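Local coordinates for protein carbonic anhydrase (Trichomonas vaginalis, PDB 6Y04) that probably catalyses the reversible hydration of carbon dioxide to hydrogencarbonate, as a zinc-dependent beta-class carbonic anhydrase, at residues 31-36 with 89-94. Sequence-based numbering, arbitrary orientation.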
loop_
_atom_site.group_PDB
_atom_site.type_symbol
_atom_site.label_atom_id
_atom_site.label_comp_id
_atom_site.label_asym_id
_atom_site.label_seq_id
_atom_site.Cartn_x
_atom_site.Cartn_y
_atom_site.Cartn_z
ATOM N N HIS A 31 -16.108 -7.644 -0.414
ATOM C CA HIS A 31 -15.281 -8.763 -0.838
ATOM C C HIS A 31 -14.374 -8.356 -1.996
ATOM O O HIS A 31 -14.160 -9.138 -2.922
ATOM C CB HIS A 31 -16.142 -9.980 -1.204
ATOM C CG HIS A 31 -17.225 -10.295 -0.227
ATOM N ND1 HIS A 31 -16.965 -10.836 1.023
ATOM C CD2 HIS A 31 -18.563 -10.151 -0.318
ATOM C CE1 HIS A 31 -18.100 -10.979 1.674
ATOM N NE2 HIS A 31 -19.098 -10.591 0.862
ATOM N N ILE A 32 -13.835 -7.132 -1.931
ATOM C CA ILE A 32 -13.008 -6.616 -3.011
ATOM C C ILE A 32 -11.689 -6.078 -2.456
ATOM O O ILE A 32 -11.624 -5.570 -1.337
ATOM C CB ILE A 32 -13.765 -5.569 -3.856
ATOM C CG1 ILE A 32 -14.186 -4.352 -3.028
ATOM C CG2 ILE A 32 -14.946 -6.207 -4.576
ATOM C CD1 ILE A 32 -14.792 -3.230 -3.845
ATOM N N ALA A 33 -10.635 -6.231 -3.256
ATOM C CA ALA A 33 -9.337 -5.650 -2.971
ATOM C C ALA A 33 -9.020 -4.606 -4.041
ATOM O O ALA A 33 -9.194 -4.871 -5.233
ATOM C CB ALA A 33 -8.291 -6.742 -2.944
ATOM N N ILE A 34 -8.554 -3.427 -3.601
ATOM C CA ILE A 34 -8.053 -2.385 -4.489
ATOM C C ILE A 34 -6.532 -2.315 -4.358
ATOM O O ILE A 34 -6.021 -2.196 -3.246
ATOM C CB ILE A 34 -8.685 -1.013 -4.173
ATOM C CG1 ILE A 34 -10.200 -1.081 -3.941
ATOM C CG2 ILE A 34 -8.304 0.024 -5.221
ATOM C CD1 ILE A 34 -11.033 -1.462 -5.156
ATOM N N VAL A 35 -5.830 -2.369 -5.503
ATOM C CA VAL A 35 -4.401 -2.079 -5.560
ATOM C C VAL A 35 -4.197 -0.753 -6.289
ATOM O O VAL A 35 -4.578 -0.615 -7.448
ATOM C CB VAL A 35 -3.589 -3.222 -6.212
ATOM C CG1 VAL A 35 -2.099 -2.902 -6.272
ATOM C CG2 VAL A 35 -3.819 -4.558 -5.510
ATOM N N THR A 36 -3.595 0.223 -5.607
ATOM C CA THR A 36 -3.408 1.522 -6.232
ATOM C C THR A 36 -2.054 2.105 -5.832
ATOM O O THR A 36 -1.250 1.429 -5.191
ATOM C CB THR A 36 -4.636 2.426 -6.043
ATOM O OG1 THR A 36 -4.568 3.455 -7.031
ATOM C CG2 THR A 36 -4.747 3.026 -4.657
ATOM N N GLN A 89 -13.186 -11.624 -3.230
ATOM C CA GLN A 89 -13.612 -12.378 -4.402
ATOM C C GLN A 89 -13.235 -11.663 -5.700
ATOM O O GLN A 89 -13.327 -12.268 -6.763
ATOM C CB GLN A 89 -15.126 -12.583 -4.391
ATOM C CG GLN A 89 -15.640 -13.334 -3.177
ATOM C CD GLN A 89 -17.143 -13.197 -3.072
ATOM O OE1 GLN A 89 -17.769 -12.412 -3.784
ATOM N NE2 GLN A 89 -17.747 -13.960 -2.173
ATOM N N GLU A 90 -12.837 -10.383 -5.617
ATOM C CA GLU A 90 -12.528 -9.588 -6.797
ATOM C C GLU A 90 -11.336 -8.681 -6.512
ATOM O O GLU A 90 -11.225 -8.118 -5.422
ATOM C CB GLU A 90 -13.738 -8.748 -7.216
ATOM C CG GLU A 90 -14.900 -9.570 -7.764
ATOM C CD GLU A 90 -16.043 -8.775 -8.373
ATOM O OE1 GLU A 90 -15.765 -7.901 -9.219
ATOM O OE2 GLU A 90 -17.211 -9.017 -7.997
ATOM N N ILE A 91 -10.453 -8.541 -7.507
ATOM C CA ILE A 91 -9.310 -7.655 -7.371
ATOM C C ILE A 91 -9.396 -6.568 -8.439
ATOM O O ILE A 91 -9.550 -6.864 -9.622
ATOM C CB ILE A 91 -7.977 -8.432 -7.450
ATOM C CG1 ILE A 91 -7.850 -9.495 -6.355
ATOM C CG2 ILE A 91 -6.786 -7.480 -7.450
ATOM C CD1 ILE A 91 -6.714 -10.479 -6.588
ATOM N N PHE A 92 -9.290 -5.309 -8.000
ATOM C CA PHE A 92 -9.183 -4.178 -8.906
ATOM C C PHE A 92 -7.784 -3.580 -8.805
ATOM O O PHE A 92 -7.367 -3.146 -7.729
ATOM C CB PHE A 92 -10.212 -3.110 -8.536
ATOM C CG PHE A 92 -11.642 -3.556 -8.672
ATOM C CD1 PHE A 92 -12.226 -4.368 -7.709
ATOM C CD2 PHE A 92 -12.402 -3.173 -9.768
ATOM C CE1 PHE A 92 -13.542 -4.793 -7.836
ATOM C CE2 PHE A 92 -13.718 -3.596 -9.895
ATOM C CZ PHE A 92 -14.286 -4.400 -8.930
ATOM N N ILE A 93 -7.068 -3.565 -9.936
ATOM C CA ILE A 93 -5.789 -2.875 -10.011
ATOM C C ILE A 93 -5.984 -1.531 -10.710
ATOM O O ILE A 93 -6.398 -1.471 -11.869
ATOM C CB ILE A 93 -4.728 -3.769 -10.684
ATOM C CG1 ILE A 93 -4.489 -5.027 -9.843
ATOM C CG2 ILE A 93 -3.434 -3.001 -10.923
ATOM C CD1 ILE A 93 -4.068 -6.216 -10.655
ATOM N N MET A 94 -5.678 -0.451 -9.980
ATOM C CA MET A 94 -6.019 0.893 -10.420
ATOM C C MET A 94 -4.773 1.776 -10.474
ATOM O O MET A 94 -4.286 2.248 -9.442
ATOM C CB MET A 94 -7.068 1.514 -9.496
ATOM C CG MET A 94 -7.437 2.921 -9.892
ATOM S SD MET A 94 -8.940 3.490 -9.107
ATOM C CE MET A 94 -8.380 3.633 -7.411
#
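Thr36 OG1 donates to Met94 O at 2.7 Å, meeting the carbonyl obliquely; chi1 of -161° swings the hydroxyl away from its own backbone N and across to the neighbouring strand. Behind it the parallel strands 32-36 and 90-94 are joined by nearly straight backbone bonds, from Ala33 N to Glu90 O (2.9 Å), Phe92 N to Ala33 O, Val35 N to Phe92 O and Met94 N to Val35 O. At the other end His31 O takes two donors, Gln89 N at 2.7 Å and Glu90 N on a longer, more bent bond, while the Gln89 side chain runs beside that of His31 and brings NE2 over one face of the ring, toward its rim, the amide and ring planes 22° apart.

On one face Ile32 CG2 meets the edge of the Phe92 ring at CE1 (3.8 Å), and Ile34 CD1 reaches Phe92 CB; Ile7 of the second subunit packs on this phenylalanine and His164 stacks with it. The opposite face carries Ala33, Val35, Ile91 and Ile93, with Val35 CB 4.2 Å from Ile93 CG1 and Leu79 of helix 74-85 against the first three. In this central strand pair of the beta-carbonic anhydrase sheet, the hydrogen bonds fix the register up to where Thr36 precedes zinc ligand Cys37 and strand 90-96 runs on to its fellow ligand His96.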